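PDB 3CHJ: alpha-14 giardin from Giardia lamblia, which probably serves as a calcium-regulated structural element that links the phospholipid bilayer to the underlying axoneme of this parasite. Local coordinates for residues 21-26 and 61-66; 27-32 and 65-70; 72-77 and 301-306; 14-19 and 53-58. One frame throughout, in Å; residues are numbered along the deposited sequence.

Contact 1: 21-26 and 61-66; sequences EACQDE and AFLKKH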
loop_
_atom_site.group_PDB
_atom_site.type_symbol
_atom_site.label_atom_id
_atom_site.label_comp_id
_atom_site.label_asym_id
_atom_site.label_seq_id
_atom_site.Cartn_x
_atom_site.Cartn_y
_atom_site.Cartn_z
ATOM N N GLU A 21 -27.063 -8.813 -9.422
ATOM C CA GLU A 21 -27.128 -10.260 -9.586
ATOM C C GLU A 21 -26.015 -10.989 -8.837
ATOM O O GLU A 21 -26.221 -12.071 -8.288
ATOM C CB GLU A 21 -27.155 -10.616 -11.068
ATOM C CG GLU A 21 -28.474 -10.168 -11.732
ATOM C CD GLU A 21 -28.567 -10.504 -13.205
ATOM O OE1 GLU A 21 -27.703 -11.252 -13.721
ATOM O OE2 GLU A 21 -29.524 -10.025 -13.858
ATOM N N ALA A 22 -24.841 -10.370 -8.785
ATOM C CA ALA A 22 -23.703 -10.947 -8.083
ATOM C C ALA A 22 -23.967 -11.164 -6.602
ATOM O O ALA A 22 -23.434 -12.090 -6.005
ATOM C CB ALA A 22 -22.457 -10.065 -8.281
ATOM N N CYS A 23 -24.785 -10.292 -6.014
ATOM C CA CYS A 23 -25.087 -10.349 -4.587
ATOM C C CYS A 23 -26.291 -11.233 -4.262
ATOM O O CYS A 23 -26.501 -11.607 -3.098
ATOM C CB CYS A 23 -25.357 -8.946 -4.078
ATOM S SG CYS A 23 -23.878 -7.890 -4.083
ATOM N N GLN A 24 -27.063 -11.549 -5.294
ATOM C CA GLN A 24 -28.296 -12.346 -5.172
ATOM C C GLN A 24 -28.061 -13.828 -5.482
ATOM O O GLN A 24 -28.913 -14.694 -5.193
ATOM C CB GLN A 24 -29.369 -11.778 -6.104
ATOM C CG GLN A 24 -29.977 -10.447 -5.627
ATOM C CD GLN A 24 -30.958 -9.834 -6.622
ATOM O OE1 GLN A 24 -30.999 -10.207 -7.797
ATOM N NE2 GLN A 24 -31.735 -8.865 -6.155
ATOM N N ASP A 25 -26.911 -14.116 -6.081
ATOM C CA ASP A 25 -26.514 -15.484 -6.411
ATOM C C ASP A 25 -25.066 -15.713 -5.984
ATOM O O ASP A 25 -24.130 -15.194 -6.616
ATOM C CB ASP A 25 -26.707 -15.746 -7.915
ATOM C CG ASP A 25 -26.343 -17.169 -8.329
ATOM O OD1 ASP A 25 -25.916 -17.973 -7.474
ATOM O OD2 ASP A 25 -26.476 -17.482 -9.533
ATOM N N GLU A 26 -24.903 -16.490 -4.916
ATOM C CA GLU A 26 -23.599 -16.779 -4.298
ATOM C C GLU A 26 -22.531 -17.239 -5.301
ATOM O O GLU A 26 -21.353 -16.902 -5.162
ATOM C CB GLU A 26 -23.785 -17.799 -3.168
ATOM C CG GLU A 26 -22.528 -18.237 -2.448
ATOM C CD GLU A 26 -22.165 -17.326 -1.293
ATOM O OE1 GLU A 26 -21.682 -16.188 -1.543
ATOM O OE2 GLU A 26 -22.349 -17.756 -0.127
ATOM N N ALA A 61 -25.199 -0.203 1.668
ATOM C CA ALA A 61 -26.340 -0.826 2.351
ATOM C C ALA A 61 -26.741 -2.152 1.709
ATOM O O ALA A 61 -27.099 -3.108 2.412
ATOM C CB ALA A 61 -27.531 0.125 2.376
ATOM N N PHE A 62 -26.684 -2.205 0.379
ATOM C CA PHE A 62 -27.000 -3.422 -0.374
ATOM C C PHE A 62 -25.967 -4.522 -0.142
ATOM O O PHE A 62 -26.319 -5.692 0.083
ATOM C CB PHE A 62 -27.087 -3.101 -1.857
ATOM C CG PHE A 62 -27.402 -4.278 -2.719
ATOM C CD1 PHE A 62 -28.657 -4.878 -2.676
ATOM C CD2 PHE A 62 -26.454 -4.766 -3.615
ATOM C CE1 PHE A 62 -28.952 -5.972 -3.513
ATOM C CE2 PHE A 62 -26.732 -5.844 -4.442
ATOM C CZ PHE A 62 -27.986 -6.457 -4.393
ATOM N N LEU A 63 -24.691 -4.156 -0.216
ATOM C CA LEU A 63 -23.630 -5.118 0.035
ATOM C C LEU A 63 -23.722 -5.712 1.434
ATOM O O LEU A 63 -23.489 -6.904 1.607
ATOM C CB LEU A 63 -22.251 -4.483 -0.174
ATOM C CG LEU A 63 -21.934 -4.013 -1.592
ATOM C CD1 LEU A 63 -20.528 -3.426 -1.615
ATOM C CD2 LEU A 63 -22.089 -5.140 -2.622
ATOM N N LYS A 64 -24.061 -4.880 2.416
ATOM C CA LYS A 64 -24.091 -5.319 3.813
ATOM C C LYS A 64 -25.035 -6.519 4.037
ATOM O O LYS A 64 -24.779 -7.376 4.902
ATOM C CB LYS A 64 -24.470 -4.137 4.710
ATOM C CG LYS A 64 -24.281 -4.406 6.166
ATOM C CD LYS A 64 -24.705 -3.240 7.025
ATOM C CE LYS A 64 -24.442 -3.570 8.485
ATOM N NZ LYS A 64 -24.956 -2.519 9.415
ATOM N N LYS A 65 -26.075 -6.596 3.216
ATOM C CA LYS A 65 -27.113 -7.621 3.353
ATOM C C LYS A 65 -26.646 -8.970 2.827
ATOM O O LYS A 65 -27.249 -10.022 3.126
ATOM C CB LYS A 65 -28.367 -7.203 2.580
ATOM C CG LYS A 65 -29.016 -5.914 3.059
ATOM C CD LYS A 65 -30.338 -5.667 2.347
ATOM C CE LYS A 65 -31.032 -4.401 2.859
ATOM N NZ LYS A 65 -30.551 -3.130 2.189
ATOM N N HIS A 66 -25.591 -8.936 2.016
ATOM C CA HIS A 66 -25.196 -10.093 1.221
ATOM C C HIS A 66 -23.755 -10.557 1.414
ATOM O O HIS A 66 -23.419 -11.710 1.106
ATOM C CB HIS A 66 -25.465 -9.821 -0.262
ATOM C CG HIS A 66 -26.912 -9.642 -0.581
ATOM N ND1 HIS A 66 -27.468 -8.415 -0.875
ATOM C CD2 HIS A 66 -27.926 -10.539 -0.627
ATOM C CE1 HIS A 66 -28.762 -8.567 -1.107
ATOM N NE2 HIS A 66 -29.061 -9.845 -0.969
#
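Cys-23 puts its thiol beside one aromatic ring while its backbone carbonyl meets a second, so that a single small residue sits between the ends of two helices in this all-helical annexin fold. Toward the Phe-62 ring it makes a Cys sulfur-aromatic contact: SG lies 4.6 Å from the ring centroid, in an oblique approach, and Cys-23 CB comes to 3.4 Å from Phe-62 CE2. The CB of Phe-62 does not itself aim at helix 12-24; with CG anti to the backbone N (chi1 180°), the ring swings across to bring CE2 and CZ to the cysteine. Leu-63 brings its CD2 methyl to 3.6 Å from Cys-23 SG, while its CD1 methyl packs on Val-75 and Leu-76 of helix 69-78. A compact, polarisable thiol suits a buried place wedged between a ring and a methyl group. The imidazole of His-66 lies with one face over the Cys-23 carbonyl group, where CD2 comes to 3.0 Å from Cys-23 O, and its opposite face rests on Lys-65 CB. Its rotation is steadied by a bond from His-66 ND1 to Phe-62 O of 3.1 Å, and Lys-65 N reaches that same oxygen from the other face of the carbonyl plane.

Contact 2: 27-32 and 65-70; sequences SKRLDL and KHLSKD
Arg-29 and His-66 cross at about a right angle, their guanidinium and imidazole planes 84° apart, and what Arg-29 grips is the backbone rather than the ring: NH2 donates to His-66 O over 3.0 Å. The oxygen sits at the guanidinium edge, a little out of its plane, and the N-H points to it only moderately straight, at 153°. A bend at chi2 (-72°) turns the long side chain so that its head reaches this carbonyl, while NH1 bonds to Ala-22 O. One buried arginine thus joins the end of helix 12-24 to the loop after helix 59-64. In the annexin fold this ties together two short connections: the type I turn from Lys-28 to Asp-31, which leads into helix 31-38, and the link that leads into helix 69-78. Next to this bond the contact turns apolar. Leu-67 and Arg-29 run antiparallel alongside one another, CD1 lying 3.7 Å from Arg-29 NE and 4.0 Å from Arg-29 CD, so this methyl packs against the last methylene and NE. The other branch of Leu-67 meets Leu-32 tip to tip, CD2 to CD1 at 3.9 Å; Leu-32, early in helix 31-38, also packs on Val-19 and Ala-22.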
loop_
_atom_site.group_PDB
_atom_site.type_symbol
_atom_site.label_atom_id
_atom_site.label_comp_id
_atom_site.label_asym_id
_atom_site.label_seq_id
_atom_site.Cartn_x
_atom_site.Cartn_y
_atom_site.Cartn_z
ATOM N N SER A 27 -22.944 -17.985 -6.324
ATOM C CA SER A 27 -22.013 -18.498 -7.329
ATOM C C SER A 27 -21.465 -17.405 -8.251
ATOM O O SER A 27 -20.499 -17.639 -8.992
ATOM C CB SER A 27 -22.694 -19.586 -8.159
ATOM O OG SER A 27 -23.706 -19.029 -8.973
ATOM N N LYS A 28 -22.075 -16.216 -8.191
ATOM C CA LYS A 28 -21.672 -15.076 -9.025
ATOM C C LYS A 28 -20.969 -13.958 -8.247
ATOM O O LYS A 28 -20.709 -12.886 -8.808
ATOM C CB LYS A 28 -22.874 -14.492 -9.762
ATOM C CG LYS A 28 -23.543 -15.458 -10.729
ATOM C CD LYS A 28 -24.703 -14.772 -11.434
ATOM C CE LYS A 28 -25.321 -15.684 -12.482
ATOM N NZ LYS A 28 -26.531 -15.060 -13.078
ATOM N N ARG A 29 -20.652 -14.213 -6.982
ATOM C CA ARG A 29 -20.068 -13.171 -6.130
ATOM C C ARG A 29 -18.802 -12.566 -6.732
ATOM O O ARG A 29 -18.555 -11.356 -6.579
ATOM C CB ARG A 29 -19.743 -13.704 -4.738
ATOM C CG ARG A 29 -20.954 -13.888 -3.830
ATOM C CD ARG A 29 -21.525 -12.544 -3.352
ATOM N NE ARG A 29 -22.440 -12.745 -2.222
ATOM C CZ ARG A 29 -23.674 -13.240 -2.328
ATOM N NH1 ARG A 29 -24.168 -13.564 -3.515
ATOM N NH2 ARG A 29 -24.415 -13.389 -1.234
ATOM N N LEU A 30 -17.996 -13.383 -7.413
ATOM C CA LEU A 30 -16.730 -12.865 -7.955
ATOM C C LEU A 30 -16.913 -11.917 -9.140
ATOM O O LEU A 30 -15.955 -11.260 -9.578
ATOM C CB LEU A 30 -15.741 -13.989 -8.270
ATOM C CG LEU A 30 -15.193 -14.733 -7.052
ATOM C CD1 LEU A 30 -14.417 -15.967 -7.513
ATOM C CD2 LEU A 30 -14.319 -13.852 -6.110
ATOM N N ASP A 31 -18.140 -11.805 -9.656
ATOM C CA ASP A 31 -18.405 -10.782 -10.646
ATOM C C ASP A 31 -18.073 -9.391 -10.110
ATOM O O ASP A 31 -17.707 -8.502 -10.871
ATOM C CB ASP A 31 -19.857 -10.825 -11.134
ATOM C CG ASP A 31 -20.141 -12.029 -12.033
ATOM O OD1 ASP A 31 -19.194 -12.707 -12.484
ATOM O OD2 ASP A 31 -21.335 -12.291 -12.289
ATOM N N LEU A 32 -18.234 -9.199 -8.803
ATOM C CA LEU A 32 -17.876 -7.920 -8.201
ATOM C C LEU A 32 -16.402 -7.617 -8.402
ATOM O O LEU A 32 -16.037 -6.452 -8.560
ATOM C CB LEU A 32 -18.199 -7.892 -6.700
ATOM C CG LEU A 32 -19.678 -8.123 -6.341
ATOM C CD1 LEU A 32 -19.835 -8.228 -4.842
ATOM C CD2 LEU A 32 -20.546 -7.005 -6.911
ATOM N N LYS A 65 -26.075 -6.596 3.216
ATOM C CA LYS A 65 -27.113 -7.621 3.353
ATOM C C LYS A 65 -26.646 -8.970 2.827
ATOM O O LYS A 65 -27.249 -10.022 3.126
ATOM C CB LYS A 65 -28.367 -7.203 2.580
ATOM C CG LYS A 65 -29.016 -5.914 3.059
ATOM C CD LYS A 65 -30.338 -5.667 2.347
ATOM C CE LYS A 65 -31.032 -4.401 2.859
ATOM N NZ LYS A 65 -30.551 -3.130 2.189
ATOM N N HIS A 66 -25.591 -8.936 2.016
ATOM C CA HIS A 66 -25.196 -10.093 1.221
ATOM C C HIS A 66 -23.755 -10.557 1.414
ATOM O O HIS A 66 -23.419 -11.710 1.106
ATOM C CB HIS A 66 -25.465 -9.821 -0.262
ATOM C CG HIS A 66 -26.912 -9.642 -0.581
ATOM N ND1 HIS A 66 -27.468 -8.415 -0.875
ATOM C CD2 HIS A 66 -27.926 -10.539 -0.627
ATOM C CE1 HIS A 66 -28.762 -8.567 -1.107
ATOM N NE2 HIS A 66 -29.061 -9.845 -0.969
ATOM N N LEU A 67 -22.905 -9.650 1.891
ATOM C CA LEU A 67 -21.482 -9.925 2.019
ATOM C C LEU A 67 -21.019 -9.859 3.457
ATOM O O LEU A 67 -21.582 -9.099 4.253
ATOM C CB LEU A 67 -20.683 -8.899 1.187
ATOM C CG LEU A 67 -20.499 -9.146 -0.318
ATOM C CD1 LEU A 67 -21.767 -9.273 -1.107
ATOM C CD2 LEU A 67 -19.670 -8.009 -0.927
ATOM N N SER A 68 -19.973 -10.630 3.783
ATOM C CA SER A 68 -19.303 -10.544 5.071
ATOM C C SER A 68 -18.520 -9.232 5.098
ATOM O O SER A 68 -18.255 -8.672 4.046
ATOM C CB SER A 68 -18.336 -11.715 5.264
ATOM O OG SER A 68 -19.047 -12.951 5.387
ATOM N N LYS A 69 -18.147 -8.777 6.290
ATOM C CA LYS A 69 -17.498 -7.481 6.472
ATOM C C LYS A 69 -16.205 -7.366 5.686
ATOM O O LYS A 69 -15.959 -6.326 5.035
ATOM C CB LYS A 69 -17.232 -7.198 7.956
ATOM C CG LYS A 69 -16.966 -5.721 8.232
ATOM C CD LYS A 69 -16.954 -5.409 9.732
ATOM C CE LYS A 69 -16.836 -3.895 9.957
ATOM N NZ LYS A 69 -15.584 -3.338 9.349
ATOM N N ASP A 70 -15.380 -8.414 5.734
ATOM C CA ASP A 70 -14.092 -8.386 5.006
ATOM C C ASP A 70 -14.255 -8.118 3.500
ATOM O O ASP A 70 -13.598 -7.233 2.918
ATOM C CB ASP A 70 -13.195 -9.626 5.293
ATOM C CG ASP A 70 -13.849 -10.997 4.972
ATOM O OD1 ASP A 70 -14.988 -11.107 4.465
ATOM O OD2 ASP A 70 -13.148 -12.007 5.254
#

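Contact 3: 72-77 and 301-306; sequences ESLVLM and GVYGDA
This is a small, buried, purely apolar contact between two helices far apart in sequence: helix 69-78, near the start of the annexin fold, and helix 301-310, the last helix of the chain, in the fourth annexin repeat. Leu-74 carries one side of it alone. Its CD2 methyl is 4.1 Å from Tyr-303 CE1 and equally 4.1 Å from Ala-306 CB, so a single branch rests between two residues placed one turn apart on the facing helix. With CG anti to the backbone N (chi1 175°), Leu-74 leans toward helix 301-310, and the turn at chi2 brings its CD2 branch to the two partners. Alanine suits the position of Ala-306, since its one methyl meets the leucine without holding the helices further apart. Tyr-303 behaves differently: its CB is not aimed at helix 69-78, but the end of the side chain comes nearer, and CE1 meets the leucine methyl at a slant. The tyrosine is also amphipathic, and its OH bonds to Asn-266 OD1 on helix 262-272, whose side chain also touches Leu-74. Only 104 Å² is buried between the two segments, and no hydrogen bond or charge crosses. The attraction is therefore dispersion and the exclusion of water, which fixes no exact geometry by itself; the hydrogen bond of Tyr-303 OH anchors the far end of the ring and probably helps to place it.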
loop_
_atom_site.group_PDB
_atom_site.type_symbol
_atom_site.label_atom_id
_atom_site.label_comp_id
_atom_site.label_asym_id
_atom_site.label_seq_id
_atom_site.Cartn_x
_atom_site.Cartn_y
_atom_site.Cartn_z
ATOM N N GLU A 72 -17.109 -7.048 1.859
ATOM C CA GLU A 72 -17.803 -5.775 1.596
ATOM C C GLU A 72 -16.808 -4.605 1.611
ATOM O O GLU A 72 -16.829 -3.739 0.729
ATOM C CB GLU A 72 -18.912 -5.491 2.624
ATOM C CG GLU A 72 -19.547 -4.154 2.349
ATOM C CD GLU A 72 -20.479 -3.628 3.410
ATOM O OE1 GLU A 72 -20.724 -4.315 4.426
ATOM O OE2 GLU A 72 -20.963 -2.487 3.217
ATOM N N SER A 73 -15.949 -4.612 2.619
ATOM C CA SER A 73 -14.953 -3.553 2.787
ATOM C C SER A 73 -14.014 -3.522 1.592
ATOM O O SER A 73 -13.715 -2.452 1.038
ATOM C CB SER A 73 -14.188 -3.778 4.067
ATOM O OG SER A 73 -15.076 -3.546 5.161
ATOM N N LEU A 74 -13.588 -4.700 1.167
ATOM C CA LEU A 74 -12.727 -4.812 0.002
ATOM C C LEU A 74 -13.381 -4.237 -1.244
ATOM O O LEU A 74 -12.791 -3.381 -1.916
ATOM C CB LEU A 74 -12.350 -6.288 -0.225
ATOM C CG LEU A 74 -11.542 -6.603 -1.488
ATOM C CD1 LEU A 74 -10.142 -5.919 -1.389
ATOM C CD2 LEU A 74 -11.416 -8.102 -1.607
ATOM N N VAL A 75 -14.602 -4.691 -1.549
ATOM C CA VAL A 75 -15.308 -4.209 -2.747
ATOM C C VAL A 75 -15.465 -2.686 -2.733
ATOM O O VAL A 75 -15.230 -2.018 -3.742
ATOM C CB VAL A 75 -16.685 -4.924 -2.903
ATOM C CG1 VAL A 75 -17.533 -4.277 -3.977
ATOM C CG2 VAL A 75 -16.460 -6.399 -3.224
ATOM N N LEU A 76 -15.862 -2.121 -1.594
ATOM C CA LEU A 76 -16.025 -0.654 -1.518
ATOM C C LEU A 76 -14.713 0.074 -1.798
ATOM O O LEU A 76 -14.722 1.122 -2.455
ATOM C CB LEU A 76 -16.611 -0.239 -0.173
ATOM C CG LEU A 76 -18.063 -0.698 0.000
ATOM C CD1 LEU A 76 -18.538 -0.444 1.431
ATOM C CD2 LEU A 76 -19.013 -0.063 -1.008
ATOM N N MET A 77 -13.595 -0.501 -1.357
ATOM C CA MET A 77 -12.281 0.115 -1.598
ATOM C C MET A 77 -11.952 0.092 -3.085
ATOM O O MET A 77 -11.249 0.983 -3.594
ATOM C CB MET A 77 -11.184 -0.621 -0.837
ATOM C CG MET A 77 -11.180 -0.436 0.674
ATOM S SD MET A 77 -9.617 -1.132 1.306
ATOM C CE MET A 77 -9.949 -1.212 3.084
ATOM N N GLY A 301 -13.054 -19.643 1.501
ATOM C CA GLY A 301 -14.227 -19.079 0.860
ATOM C C GLY A 301 -13.955 -17.989 -0.151
ATOM O O GLY A 301 -12.827 -17.849 -0.656
ATOM N N VAL A 302 -15.009 -17.255 -0.461
ATOM C CA VAL A 302 -15.024 -16.282 -1.533
ATOM C C VAL A 302 -13.991 -15.174 -1.311
ATOM O O VAL A 302 -13.419 -14.662 -2.283
ATOM C CB VAL A 302 -16.454 -15.704 -1.780
ATOM C CG1 VAL A 302 -16.920 -14.816 -0.644
ATOM C CG2 VAL A 302 -16.537 -15.016 -3.143
ATOM N N TYR A 303 -13.752 -14.816 -0.061
ATOM C CA TYR A 303 -12.795 -13.741 0.227
ATOM C C TYR A 303 -11.409 -14.120 -0.261
ATOM O O TYR A 303 -10.709 -13.307 -0.878
ATOM C CB TYR A 303 -12.789 -13.382 1.725
ATOM C CG TYR A 303 -11.795 -12.299 2.105
ATOM C CD1 TYR A 303 -11.999 -10.980 1.721
ATOM C CD2 TYR A 303 -10.647 -12.604 2.834
ATOM C CE1 TYR A 303 -11.090 -9.982 2.075
ATOM C CE2 TYR A 303 -9.727 -11.623 3.198
ATOM C CZ TYR A 303 -9.957 -10.310 2.803
ATOM O OH TYR A 303 -9.034 -9.353 3.154
ATOM N N GLY A 304 -10.989 -15.344 0.027
ATOM C CA GLY A 304 -9.707 -15.839 -0.458
ATOM C C GLY A 304 -9.660 -15.849 -1.970
ATOM O O GLY A 304 -8.652 -15.462 -2.566
ATOM N N ASP A 305 -10.751 -16.274 -2.602
ATOM C CA ASP A 305 -10.815 -16.303 -4.062
ATOM C C ASP A 305 -10.696 -14.899 -4.637
ATOM O O ASP A 305 -10.051 -14.699 -5.661
ATOM C CB ASP A 305 -12.104 -16.999 -4.521
ATOM C CG ASP A 305 -12.099 -18.506 -4.207
ATOM O OD1 ASP A 305 -11.016 -19.101 -4.006
ATOM O OD2 ASP A 305 -13.205 -19.087 -4.159
ATOM N N ALA A 306 -11.287 -13.917 -3.953
ATOM C CA ALA A 306 -11.219 -12.530 -4.408
ATOM C C ALA A 306 -9.805 -11.961 -4.337
ATOM O O ALA A 306 -9.374 -11.270 -5.263
ATOM C CB ALA A 306 -12.189 -11.646 -3.614
#

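Contact 4: 14-19 and 53-58; sequences AVVQKV and AITGTF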
loop_
_atom_site.group_PDB
_atom_site.type_symbol
_atom_site.label_atom_id
_atom_site.label_comp_id
_atom_site.label_asym_id
_atom_site.label_seq_id
_atom_site.Cartn_x
_atom_site.Cartn_y
_atom_site.Cartn_z
ATOM N N ALA A 14 -26.223 -1.632 -17.231
ATOM C CA ALA A 14 -25.874 -3.049 -17.353
ATOM C C ALA A 14 -24.904 -3.520 -16.257
ATOM O O ALA A 14 -25.074 -4.603 -15.675
ATOM C CB ALA A 14 -25.295 -3.322 -18.739
ATOM N N VAL A 15 -23.895 -2.705 -15.959
ATOM C CA VAL A 15 -22.946 -3.048 -14.896
ATOM C C VAL A 15 -23.626 -3.040 -13.514
ATOM O O VAL A 15 -23.353 -3.910 -12.687
ATOM C CB VAL A 15 -21.666 -2.164 -14.932
ATOM C CG1 VAL A 15 -20.726 -2.519 -13.778
ATOM C CG2 VAL A 15 -20.950 -2.345 -16.249
ATOM N N VAL A 16 -24.528 -2.085 -13.287
ATOM C CA VAL A 16 -25.335 -2.054 -12.062
ATOM C C VAL A 16 -26.122 -3.363 -11.883
ATOM O O VAL A 16 -26.125 -3.954 -10.789
ATOM C CB VAL A 16 -26.259 -0.804 -12.026
ATOM C CG1 VAL A 16 -27.320 -0.905 -10.926
ATOM C CG2 VAL A 16 -25.417 0.458 -11.830
ATOM N N GLN A 17 -26.769 -3.831 -12.954
ATOM C CA GLN A 17 -27.547 -5.070 -12.849
ATOM C C GLN A 17 -26.643 -6.275 -12.575
ATOM O O GLN A 17 -27.035 -7.203 -11.859
ATOM C CB GLN A 17 -28.480 -5.274 -14.057
ATOM C CG GLN A 17 -27.812 -5.588 -15.397
ATOM C CD GLN A 17 -27.685 -7.091 -15.690
ATOM O OE1 GLN A 17 -28.689 -7.800 -15.837
ATOM N NE2 GLN A 17 -26.448 -7.570 -15.808
ATOM N N LYS A 18 -25.413 -6.225 -13.087
ATOM C CA LYS A 18 -24.459 -7.302 -12.840
ATOM C C LYS A 18 -24.066 -7.344 -11.353
ATOM O O LYS A 18 -23.888 -8.426 -10.769
ATOM C CB LYS A 18 -23.215 -7.134 -13.711
ATOM C CG LYS A 18 -22.321 -8.353 -13.705
ATOM C CD LYS A 18 -21.146 -8.197 -14.672
ATOM C CE LYS A 18 -20.357 -9.487 -14.779
ATOM N NZ LYS A 18 -19.082 -9.277 -15.535
ATOM N N VAL A 19 -23.910 -6.160 -10.762
ATOM C CA VAL A 19 -23.629 -6.018 -9.332
ATOM C C VAL A 19 -24.786 -6.577 -8.486
ATOM O O VAL A 19 -24.572 -7.386 -7.581
ATOM C CB VAL A 19 -23.320 -4.538 -8.958
ATOM C CG1 VAL A 19 -23.257 -4.341 -7.445
ATOM C CG2 VAL A 19 -21.999 -4.099 -9.622
ATOM N N ALA A 53 -29.121 5.736 -7.854
ATOM C CA ALA A 53 -30.137 6.339 -8.716
ATOM C C ALA A 53 -31.076 5.276 -9.302
ATOM O O ALA A 53 -32.298 5.459 -9.316
ATOM C CB ALA A 53 -29.477 7.161 -9.826
ATOM N N ILE A 54 -30.491 4.167 -9.755
ATOM C CA ILE A 54 -31.226 3.061 -10.384
ATOM C C ILE A 54 -32.022 2.195 -9.391
ATOM O O ILE A 54 -33.192 1.888 -9.635
ATOM C CB ILE A 54 -30.282 2.183 -11.262
ATOM C CG1 ILE A 54 -29.862 2.955 -12.516
ATOM C CG2 ILE A 54 -30.941 0.843 -11.653
ATOM C CD1 ILE A 54 -28.913 2.210 -13.417
ATOM N N THR A 55 -31.398 1.823 -8.275
ATOM C CA THR A 55 -31.993 0.874 -7.325
ATOM C C THR A 55 -32.693 1.556 -6.147
ATOM O O THR A 55 -33.486 0.925 -5.443
ATOM C CB THR A 55 -30.935 -0.107 -6.747
ATOM O OG1 THR A 55 -30.041 0.618 -5.895
ATOM C CG2 THR A 55 -30.150 -0.814 -7.858
ATOM N N GLY A 56 -32.383 2.830 -5.911
ATOM C CA GLY A 56 -32.940 3.551 -4.764
ATOM C C GLY A 56 -32.273 3.167 -3.449
ATOM O O GLY A 56 -32.652 3.661 -2.385
ATOM N N THR A 57 -31.273 2.288 -3.530
ATOM C CA THR A 57 -30.519 1.830 -2.367
ATOM C C THR A 57 -29.050 2.155 -2.588
ATOM O O THR A 57 -28.528 1.977 -3.693
ATOM C CB THR A 57 -30.663 0.301 -2.162
ATOM O OG1 THR A 57 -32.049 -0.040 -2.045
ATOM C CG2 THR A 57 -29.938 -0.160 -0.902
ATOM N N PHE A 58 -28.394 2.625 -1.533
ATOM C CA PHE A 58 -26.964 2.865 -1.585
ATOM C C PHE A 58 -26.197 1.551 -1.663
ATOM O O PHE A 58 -26.599 0.546 -1.065
ATOM C CB PHE A 58 -26.502 3.717 -0.406
ATOM C CG PHE A 58 -26.824 5.177 -0.572
ATOM C CD1 PHE A 58 -25.966 6.017 -1.283
ATOM C CD2 PHE A 58 -28.001 5.704 -0.049
ATOM C CE1 PHE A 58 -26.271 7.376 -1.452
ATOM C CE2 PHE A 58 -28.319 7.061 -0.214
ATOM C CZ PHE A 58 -27.450 7.894 -0.919
#
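Val-16 makes all the apolar contacts here, and does so with one methyl group. Its CG1 reaches Ile-54 CG2 at 4.1 Å, the two side chains meeting tip to tip, and passes Thr-55 CG2 at 4.2 Å. Val-16 CG1 is anti to the backbone N (chi1 167°), which sends it out from helix 12-24 toward the end of helix 41-55. Beta-branched residues suit this place: each carries a methyl directly on CB, so these short side chains touch where the helices come close, the CA atoms of Val-16 and Ile-54 being 8.0 Å apart. The valine is buried, while Ile-54 stands at the exposed margin.

The polar interactions stay on the side of Thr-55. Its OG1 lies between the backbone N and the carbonyl carbon, and accepts from Thr-57 N at 3.1 Å and 158°, forming an ST turn; the same hydroxyl also bonds to Phe-51 O, one helical turn earlier. Two partners thus hold OG1, and the methyl is left to face Val-16. Between the two threonines Gly-56 takes a positive phi of 76°, at which the chain leaves the helix.

Around the contact, Val-16 and Val-19 both pack on Phe-51 of helix 41-55, Val-15 on Met-47 of that helix, and Val-19 also on Leu-32 and Ile-35 of helix 31-38, so helix 12-24 lies against both.

Starting at the N terminus, the chain opens contact 4 at 14-19, contact 1 at 21-26 and contact 2 at 27-32, all before any has closed. They then close in the same order, at 53-58, 61-66 and 65-70, so contact 4 crosses both others, while contacts 1 and 2 share Lys-65 and His-66 at their far ends. These three loops of some thirty residues bind the first helices of the chain into one bundle. Contact 3 follows in series: it opens at 72-77 and closes at 301-306, spanning 223 residues, and brings the last helix against the first part of the fold. It touches contacts 1 and 2 but not contact 4.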